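Local coordinates for protein phosphotransferase system, mannose/fructose/N-acetylgalactosamine-specific component IIB (Thermoanaerobacter tengcongensis, PDB 3LFJ) that probably passes a phosphoryl group from a phosphohistidine protein to an incoming sugar, as the cytoplasmic IIB component of a mannose-family phosphotransferase system, at residues 24-29 against 120-125; 52-57 against 102-107; 128-133 against 140-145. All coordinates share one frame; numbering follows the deposited sequence.

Contact 1: residues 24-29 against 120-125; sequences IVFARI and ITTLNI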
loop_
_atom_site.group_PDB
_atom_site.type_symbol
_atom_site.label_atom_id
_atom_site.label_comp_id
_atom_site.label_asym_id
_atom_site.label_seq_id
_atom_site.Cartn_x
_atom_site.Cartn_y
_atom_site.Cartn_z
ATOM N N ILE A 24 0.331 -11.344 -5.156
ATOM C CA ILE A 24 0.300 -9.904 -4.917
ATOM C C ILE A 24 0.507 -9.180 -6.239
ATOM O O ILE A 24 1.603 -9.223 -6.808
ATOM C CB ILE A 24 1.385 -9.521 -3.932
ATOM C CG1 ILE A 24 1.159 -10.295 -2.635
ATOM C CG2 ILE A 24 1.365 -7.999 -3.680
ATOM C CD1 ILE A 24 2.406 -10.490 -1.844
ATOM N N VAL A 25 -0.542 -8.524 -6.733
ATOM C CA VAL A 25 -0.437 -7.862 -8.038
ATOM C C VAL A 25 0.004 -6.406 -7.936
ATOM O O VAL A 25 0.482 -5.835 -8.914
ATOM C CB VAL A 25 -1.744 -7.953 -8.852
ATOM C CG1 VAL A 25 -2.120 -9.409 -9.075
ATOM C CG2 VAL A 25 -2.891 -7.192 -8.169
ATOM N N PHE A 26 -0.152 -5.812 -6.752
ATOM C CA PHE A 26 0.222 -4.421 -6.536
ATOM C C PHE A 26 0.194 -4.167 -5.042
ATOM O O PHE A 26 -0.446 -4.922 -4.304
ATOM C CB PHE A 26 -0.778 -3.483 -7.221
ATOM C CG PHE A 26 -0.204 -2.143 -7.589
ATOM C CD1 PHE A 26 0.727 -2.030 -8.618
ATOM C CD2 PHE A 26 -0.604 -0.997 -6.922
ATOM C CE1 PHE A 26 1.243 -0.803 -8.980
ATOM C CE2 PHE A 26 -0.088 0.244 -7.286
ATOM C CZ PHE A 26 0.841 0.331 -8.310
ATOM N N ALA A 27 0.886 -3.122 -4.604
ATOM C CA ALA A 27 0.804 -2.679 -3.209
ATOM C C ALA A 27 0.852 -1.168 -3.184
ATOM O O ALA A 27 1.637 -0.546 -3.904
ATOM C CB ALA A 27 1.918 -3.279 -2.367
ATOM N N ARG A 28 0.013 -0.576 -2.347
ATOM C CA ARG A 28 -0.122 0.878 -2.295
ATOM C C ARG A 28 -0.259 1.327 -0.842
ATOM O O ARG A 28 -0.920 0.665 -0.031
ATOM C CB ARG A 28 -1.347 1.308 -3.101
ATOM C CG ARG A 28 -1.762 2.777 -2.933
ATOM C CD ARG A 28 -2.907 3.080 -3.881
ATOM N NE ARG A 28 -3.488 4.399 -3.658
ATOM C CZ ARG A 28 -3.073 5.514 -4.264
ATOM N NH1 ARG A 28 -3.670 6.655 -3.984
ATOM N NH2 ARG A 28 -2.056 5.496 -5.128
ATOM N N ILE A 29 0.379 2.452 -0.535
ATOM C CA ILE A 29 0.229 3.104 0.770
ATOM C C ILE A 29 -0.600 4.366 0.583
ATOM O O ILE A 29 -0.250 5.250 -0.210
ATOM C CB ILE A 29 1.595 3.446 1.403
ATOM C CG1 ILE A 29 2.319 2.133 1.782
ATOM C CG2 ILE A 29 1.402 4.374 2.631
ATOM C CD1 ILE A 29 3.794 2.283 2.135
ATOM N N ILE A 120 6.608 -8.198 -1.539
ATOM C CA ILE A 120 6.069 -7.088 -2.293
ATOM C C ILE A 120 7.131 -6.627 -3.282
ATOM O O ILE A 120 8.270 -6.368 -2.895
ATOM C CB ILE A 120 5.676 -5.952 -1.354
ATOM C CG1 ILE A 120 4.532 -6.418 -0.450
ATOM C CG2 ILE A 120 5.265 -4.721 -2.155
ATOM C CD1 ILE A 120 4.063 -5.351 0.528
ATOM N N THR A 121 6.742 -6.545 -4.550
ATOM C CA THR A 121 7.698 -6.242 -5.621
ATOM C C THR A 121 7.640 -4.777 -6.052
ATOM O O THR A 121 8.651 -4.210 -6.473
ATOM C CB THR A 121 7.508 -7.159 -6.849
ATOM O OG1 THR A 121 6.139 -7.158 -7.292
ATOM C CG2 THR A 121 7.939 -8.581 -6.531
ATOM N N THR A 122 6.452 -4.181 -5.961
ATOM C CA THR A 122 6.237 -2.789 -6.331
ATOM C C THR A 122 5.427 -2.140 -5.224
ATOM O O THR A 122 4.414 -2.693 -4.784
ATOM C CB THR A 122 5.438 -2.664 -7.634
ATOM O OG1 THR A 122 6.188 -3.238 -8.708
ATOM C CG2 THR A 122 5.143 -1.199 -7.964
ATOM N N LEU A 123 5.867 -0.964 -4.795
ATOM C CA LEU A 123 5.202 -0.250 -3.720
ATOM C C LEU A 123 4.931 1.171 -4.169
ATOM O O LEU A 123 5.865 1.965 -4.354
ATOM C CB LEU A 123 6.065 -0.267 -2.469
ATOM C CG LEU A 123 5.451 0.442 -1.251
ATOM C CD1 LEU A 123 4.134 -0.206 -0.836
ATOM C CD2 LEU A 123 6.424 0.425 -0.105
ATOM N N ASN A 124 3.651 1.482 -4.321
ATOM C CA ASN A 124 3.174 2.779 -4.765
ATOM C C ASN A 124 2.809 3.642 -3.551
ATOM O O ASN A 124 1.935 3.279 -2.765
ATOM C CB ASN A 124 1.967 2.540 -5.668
ATOM C CG ASN A 124 1.119 3.762 -5.855
ATOM O OD1 ASN A 124 1.621 4.863 -6.157
ATOM N ND2 ASN A 124 -0.174 3.588 -5.704
ATOM N N ILE A 125 3.506 4.763 -3.377
ATOM C CA ILE A 125 3.165 5.701 -2.300
ATOM C C ILE A 125 2.086 6.656 -2.826
ATOM O O ILE A 125 2.356 7.536 -3.656
ATOM C CB ILE A 125 4.409 6.501 -1.824
ATOM C CG1 ILE A 125 5.623 5.583 -1.593
ATOM C CG2 ILE A 125 4.057 7.311 -0.586
ATOM C CD1 ILE A 125 5.372 4.402 -0.618
#
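The carbonyl oxygen of Asn124 receives the N-H of Ile29, N to O 2.8 Å, and the CA-H of Arg28 also points to it. One step back, Asn124 N bonds to Ala27 O at 2.9 Å. These bonds join strands 22-30 and 122-127, parallel neighbours in the middle of the open alpha/beta sheet of this sorbose-type IIB domain. Where 120-125 is still loop, Ala27 CB reaches Ile120 CG2 at 3.7 Å. On the face turned to helix 107-115, Ile29 and Ile125 run side by side, CD1 to CD1 3.8 Å, and Leu123 lays CD1 and CD2 across the same Ile29 methyl. Arg28 and Asn124 point together to the other face. A chi1 of 170° turns Arg28 CG away from the main-chain N, and the side chain runs out extended beside the amide; its guanidinium goes on to a salt bridge with Asp30 and a bond to Gln165 O. Phe26, whose ring meets those of Trp42, Phe46 and Phe101, crosses Asn124 at a slant, its CE2 3.5 Å from Asn124 CB.

Contact 2: residues 52-57 against 102-107; sequences VIIDDE and LLFKNI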
loop_
_atom_site.group_PDB
_atom_site.type_symbol
_atom_site.label_atom_id
_atom_site.label_comp_id
_atom_site.label_asym_id
_atom_site.label_seq_id
_atom_site.Cartn_x
_atom_site.Cartn_y
_atom_site.Cartn_z
ATOM N N VAL A 52 -7.070 -6.030 -0.545
ATOM C CA VAL A 52 -6.787 -6.477 0.803
ATOM C C VAL A 52 -6.135 -5.325 1.538
ATOM O O VAL A 52 -5.037 -4.895 1.195
ATOM C CB VAL A 52 -5.879 -7.710 0.820
ATOM C CG1 VAL A 52 -5.455 -8.050 2.257
ATOM C CG2 VAL A 52 -6.615 -8.892 0.189
ATOM N N ILE A 53 -6.842 -4.811 2.536
ATOM C CA ILE A 53 -6.293 -3.767 3.404
ATOM C C ILE A 53 -5.646 -4.439 4.588
ATOM O O ILE A 53 -6.270 -5.273 5.260
ATOM C CB ILE A 53 -7.374 -2.810 3.910
ATOM C CG1 ILE A 53 -8.055 -2.112 2.722
ATOM C CG2 ILE A 53 -6.728 -1.780 4.875
ATOM C CD1 ILE A 53 -9.268 -1.281 3.119
ATOM N N ILE A 54 -4.379 -4.114 4.819
ATOM C CA ILE A 54 -3.660 -4.665 5.971
ATOM C C ILE A 54 -3.392 -3.526 6.938
ATOM O O ILE A 54 -2.630 -2.606 6.632
ATOM C CB ILE A 54 -2.319 -5.352 5.582
ATOM C CG1 ILE A 54 -2.585 -6.507 4.626
ATOM C CG2 ILE A 54 -1.636 -5.868 6.848
ATOM C CD1 ILE A 54 -1.302 -7.149 4.056
ATOM N N ASP A 55 -4.069 -3.559 8.088
ATOM C CA ASP A 55 -3.933 -2.524 9.101
ATOM C C ASP A 55 -4.499 -3.036 10.426
ATOM O O ASP A 55 -5.646 -3.488 10.480
ATOM C CB ASP A 55 -4.707 -1.275 8.667
ATOM C CG ASP A 55 -4.418 -0.103 9.553
ATOM O OD1 ASP A 55 -3.310 0.479 9.432
ATOM O OD2 ASP A 55 -5.277 0.244 10.392
ATOM N N ASP A 56 -3.717 -2.922 11.498
ATOM C CA ASP A 56 -4.154 -3.451 12.796
ATOM C C ASP A 56 -5.293 -2.629 13.366
ATOM O O ASP A 56 -6.158 -3.191 14.043
ATOM C CB ASP A 56 -3.002 -3.418 13.796
ATOM C CG ASP A 56 -2.013 -4.558 13.620
ATOM O OD1 ASP A 56 -2.293 -5.563 12.927
ATOM O OD2 ASP A 56 -0.938 -4.454 14.267
ATOM N N GLU A 57 -5.298 -1.317 13.123
ATOM C CA GLU A 57 -6.384 -0.458 13.646
ATOM C C GLU A 57 -7.678 -0.764 12.908
ATOM O O GLU A 57 -8.727 -0.960 13.532
ATOM C CB GLU A 57 -6.047 1.032 13.484
ATOM C CG GLU A 57 -5.040 1.554 14.493
ATOM C CD GLU A 57 -4.885 3.070 14.474
ATOM O OE1 GLU A 57 -5.717 3.771 13.853
ATOM O OE2 GLU A 57 -3.915 3.558 15.098
ATOM N N LEU A 102 -2.740 -5.050 -2.505
ATOM C CA LEU A 102 -2.553 -4.704 -1.086
ATOM C C LEU A 102 -2.645 -3.202 -0.880
ATOM O O LEU A 102 -2.042 -2.425 -1.620
ATOM C CB LEU A 102 -1.200 -5.179 -0.586
ATOM C CG LEU A 102 -0.935 -6.683 -0.641
ATOM C CD1 LEU A 102 0.438 -6.988 -0.090
ATOM C CD2 LEU A 102 -2.006 -7.424 0.146
ATOM N N LEU A 103 -3.402 -2.811 0.134
ATOM C CA LEU A 103 -3.546 -1.414 0.490
ATOM C C LEU A 103 -3.170 -1.237 1.962
ATOM O O LEU A 103 -3.740 -1.892 2.835
ATOM C CB LEU A 103 -4.990 -0.991 0.216
ATOM C CG LEU A 103 -5.335 0.479 0.411
ATOM C CD1 LEU A 103 -4.397 1.343 -0.414
ATOM C CD2 LEU A 103 -6.789 0.705 -0.011
ATOM N N PHE A 104 -2.190 -0.378 2.222
ATOM C CA PHE A 104 -1.761 -0.064 3.600
ATOM C C PHE A 104 -2.089 1.367 3.915
ATOM O O PHE A 104 -2.076 2.219 3.043
ATOM C CB PHE A 104 -0.227 -0.222 3.750
ATOM C CG PHE A 104 0.270 -1.577 3.434
ATOM C CD1 PHE A 104 0.331 -2.542 4.424
ATOM C CD2 PHE A 104 0.671 -1.912 2.134
ATOM C CE1 PHE A 104 0.800 -3.833 4.139
ATOM C CE2 PHE A 104 1.136 -3.203 1.846
ATOM C CZ PHE A 104 1.207 -4.159 2.847
ATOM N N LYS A 105 -2.346 1.646 5.187
ATOM C CA LYS A 105 -2.523 3.015 5.626
ATOM C C LYS A 105 -1.185 3.761 5.778
ATOM O O LYS A 105 -1.126 4.980 5.620
ATOM C CB LYS A 105 -3.262 3.001 6.968
ATOM C CG LYS A 105 -3.826 4.329 7.414
ATOM C CD LYS A 105 -4.535 4.112 8.752
ATOM C CE LYS A 105 -5.184 5.392 9.242
ATOM N NZ LYS A 105 -5.843 5.122 10.576
ATOM N N ASN A 106 -0.115 3.037 6.097
ATOM C CA ASN A 106 1.147 3.691 6.402
ATOM C C ASN A 106 2.350 2.809 6.092
ATOM O O ASN A 106 2.227 1.588 5.939
ATOM C CB ASN A 106 1.152 4.133 7.887
ATOM C CG ASN A 106 0.702 3.036 8.824
ATOM O OD1 ASN A 106 1.279 1.955 8.848
ATOM N ND2 ASN A 106 -0.338 3.317 9.615
ATOM N N ILE A 107 3.514 3.458 6.014
ATOM C CA ILE A 107 4.766 2.782 5.721
ATOM C C ILE A 107 5.133 1.739 6.766
ATOM O O ILE A 107 5.555 0.632 6.420
ATOM C CB ILE A 107 5.918 3.807 5.532
ATOM C CG1 ILE A 107 5.685 4.616 4.260
ATOM C CG2 ILE A 107 7.262 3.081 5.474
ATOM C CD1 ILE A 107 6.468 5.926 4.221
HETATM O O HOH W 1 -1.784 -0.132 7.304
HETATM O O HOH W 2 -2.209 1.974 11.370
HETATM O O HOH W 3 -6.971 2.505 10.265
#
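The ring of Phe104 lies alongside Ile54, both side chains leaving the same face of a parallel beta pair, strands 50-54 and 98-104 of the alpha/beta sheet. Ring atom CE1 sits 3.8 Å from Ile54 CB, while CD1 comes obliquely to Ile54 O at 3.7 Å. Thr109, Cys110 and Val113 of helix 107-115 also touch this ring. Ile54 CD1 touches both Phe104 CE1 and, where the side chains cross at a slant, Leu102 CD2 (4.0 Å). The backbones are joined by Leu103, which donates its N-H to Val52 O (N to O 2.9 Å) and takes Ile54 N on its own O at 3.0 Å; Ile53 and Leu103 lie side by side on the opposite face.

Past the strand ends the chains part, and water fills in. The second flat group, the Asp55 carboxylate, accepts bonds from three waters. OD1 takes two: one also donates to Ile54 O and accepts Lys105 N at 2.8 Å, the other accepts Asn106 ND2 at 2.9 Å. OD2 takes the third, which is held in turn by Lys105 NZ, and accepts Leu58 N as well. Asp55 thus N-caps the helix at 56-60 while tying its start, through water, to the end of the neighbouring strand 98-104, where Asn106 N-caps helix 107-115 and its OD1 bonds to Thr109. Two adjacent parallel strands, each running through a capped turn into a helix, are characteristic of the C-terminal edge of such a sheet. Lys105, fully extended from a trans chi1 (-166°), passes its CB and CD over Asp55 OD1; the Lys105 and Glu57 side chains cross at about a right angle, and NZ makes a long salt bridge to Glu57 OE1 (3.5 Å).

Contact 3: residues 128-133 against 140-145; sequences VAKTPQ and SVSLSE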
loop_
_atom_site.group_PDB
_atom_site.type_symbol
_atom_site.label_atom_id
_atom_site.label_comp_id
_atom_site.label_asym_id
_atom_site.label_seq_id
_atom_site.Cartn_x
_atom_site.Cartn_y
_atom_site.Cartn_z
ATOM N N VAL A 128 0.120 10.367 1.812
ATOM C CA VAL A 128 0.718 10.511 3.129
ATOM C C VAL A 128 0.534 11.980 3.505
ATOM O O VAL A 128 1.084 12.860 2.845
ATOM C CB VAL A 128 2.217 10.145 3.159
ATOM C CG1 VAL A 128 2.711 10.207 4.606
ATOM C CG2 VAL A 128 2.493 8.741 2.587
ATOM N N ALA A 129 -0.280 12.243 4.524
ATOM C CA ALA A 129 -0.650 13.624 4.836
ATOM C C ALA A 129 0.531 14.400 5.417
ATOM O O ALA A 129 1.409 13.850 6.076
ATOM C CB ALA A 129 -1.828 13.650 5.793
ATOM N N LYS A 130 0.535 15.698 5.166
ATOM C CA LYS A 130 1.552 16.571 5.734
ATOM C C LYS A 130 1.422 16.654 7.255
ATOM O O LYS A 130 0.325 16.742 7.801
ATOM C CB LYS A 130 1.420 17.966 5.116
ATOM C CG LYS A 130 2.442 18.988 5.635
ATOM C CD LYS A 130 3.816 18.679 5.092
ATOM C CE LYS A 130 4.775 19.873 5.256
ATOM N NZ LYS A 130 5.055 20.114 6.672
ATOM N N THR A 131 2.561 16.615 7.944
ATOM C CA THR A 131 2.633 16.920 9.373
ATOM C C THR A 131 3.881 17.779 9.502
ATOM O O THR A 131 4.650 17.888 8.551
ATOM C CB THR A 131 2.820 15.659 10.242
ATOM O OG1 THR A 131 4.081 15.062 9.932
ATOM C CG2 THR A 131 1.701 14.648 10.005
ATOM N N PRO A 132 4.081 18.417 10.666
ATOM C CA PRO A 132 5.259 19.282 10.773
ATOM C C PRO A 132 6.569 18.533 10.564
ATOM O O PRO A 132 7.546 19.142 10.118
ATOM C CB PRO A 132 5.167 19.809 12.204
ATOM C CG PRO A 132 3.696 19.805 12.506
ATOM C CD PRO A 132 3.172 18.569 11.817
ATOM N N GLN A 133 6.571 17.235 10.859
ATOM C CA GLN A 133 7.766 16.399 10.754
ATOM C C GLN A 133 8.038 15.905 9.330
ATOM O O GLN A 133 9.077 15.306 9.055
ATOM C CB GLN A 133 7.638 15.199 11.689
ATOM C CG GLN A 133 7.621 15.546 13.187
ATOM C CD GLN A 133 6.326 16.213 13.653
ATOM O OE1 GLN A 133 5.254 16.006 13.079
ATOM N NE2 GLN A 133 6.426 17.013 14.710
ATOM N N SER A 140 -0.453 15.024 -2.740
ATOM C CA SER A 140 -0.914 13.838 -2.026
ATOM C C SER A 140 0.106 13.257 -1.061
ATOM O O SER A 140 -0.266 12.508 -0.167
ATOM C CB SER A 140 -1.401 12.741 -2.989
ATOM O OG SER A 140 -0.366 12.290 -3.828
ATOM N N VAL A 141 1.383 13.569 -1.243
ATOM C CA VAL A 141 2.410 12.922 -0.422
ATOM C C VAL A 141 3.422 13.881 0.208
ATOM O O VAL A 141 4.022 14.709 -0.485
ATOM C CB VAL A 141 3.191 11.859 -1.228
ATOM C CG1 VAL A 141 4.368 11.293 -0.409
ATOM C CG2 VAL A 141 2.260 10.725 -1.655
ATOM N N SER A 142 3.586 13.759 1.523
ATOM C CA SER A 142 4.688 14.370 2.266
ATOM C C SER A 142 5.401 13.255 3.030
ATOM O O SER A 142 4.767 12.281 3.445
ATOM C CB SER A 142 4.148 15.386 3.277
ATOM O OG SER A 142 3.505 16.472 2.626
ATOM N N LEU A 143 6.713 13.381 3.233
ATOM C CA LEU A 143 7.467 12.319 3.908
ATOM C C LEU A 143 8.523 12.895 4.845
ATOM O O LEU A 143 9.145 13.908 4.525
ATOM C CB LEU A 143 8.167 11.410 2.888
ATOM C CG LEU A 143 7.294 10.551 1.963
ATOM C CD1 LEU A 143 8.124 9.949 0.841
ATOM C CD2 LEU A 143 6.602 9.449 2.751
ATOM N N SER A 144 8.737 12.250 5.986
ATOM C CA SER A 144 9.844 12.659 6.857
ATOM C C SER A 144 11.127 12.031 6.353
ATOM O O SER A 144 11.126 11.071 5.576
ATOM C CB SER A 144 9.611 12.207 8.292
ATOM O OG SER A 144 9.738 10.794 8.380
ATOM N N GLU A 145 12.241 12.564 6.825
ATOM C CA GLU A 145 13.522 11.974 6.519
ATOM C C GLU A 145 13.569 10.510 6.987
ATOM O O GLU A 145 14.059 9.644 6.272
ATOM C CB GLU A 145 14.621 12.801 7.186
ATOM C CG GLU A 145 16.013 12.464 6.736
ATOM C CD GLU A 145 17.050 13.326 7.453
ATOM O OE1 GLU A 145 17.712 14.143 6.781
ATOM O OE2 GLU A 145 17.175 13.198 8.688
HETATM O O HOH W 4 11.913 15.124 8.261
#
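A beta-hairpin inserted between strand 122-127 and helix 145-158 folds back on itself here: the loop 128-133 leads into the small antiparallel pair 135-136 and 142-143, and the returning chain 140-145 lies against it. Val128 bonds to the residues flanking Val141, giving its N-H to Ser140 O (N to O 2.9 Å) and taking Ser142 N on its O at 3.0 Å, a single isolated backbone bridge. The Val141 CA-H points to the same Val128 O. Val128 CG1, trans to the main-chain N (chi1 -175°), comes to 3.1 Å from Ser142 O, a tight approach. This carbonyl oxygen is buried by the contact and has no polar partner in the model. The other methyl, CG2, meets Leu143 CD2 at 4.2 Å, the two side chains crossing at about a right angle.

Further along, Lys130 covers Ser142 with its aliphatic part rather than its charge: CD rests 3.3 Å from Ser142 OG. Bends at chi2 (72°) and chi4 curl the chain round, and NZ comes down on Thr131 O at 2.9 Å from well above that carbonyl plane; NZ also bonds to Arg134 O, so the ammonium group bridges two carbonyls of its own loop.

At the far end Gln133 O lies 3.2 Å from Ser144 CB, and a water donating to this oxygen accepts the N-H of Glu145 at 3.0 Å, linking loop to helix start. Ser144 OG turns instead to Glu147 N, the serine N-cap of helix 145-158. A loop wrapped on a short hairpin that ends directly in a capped helix makes up this strand-to-helix connection of an alpha/beta fold.

How the contacts relate
From the N terminus, strand 22-30 lies mid-sheet, and its partner 122-127 comes some 90 residues later, where contact 1 closes the long loop. Within it, contact 2 closes a shorter one, pairing strands 50-54 and 98-104. Strand 22-30 lies between 98-104 and 122-127, so the two contacts share a sheet: Arg28 also bonds by its backbone to Leu102 and Phe104. Contact 3 follows both in series, a short-range closure beyond the end of strand 122-127, with its centre about 19 Å from that of contact 1. It is joined to the core by packing of Ile125 on Val141 and of Ile107 on Leu143.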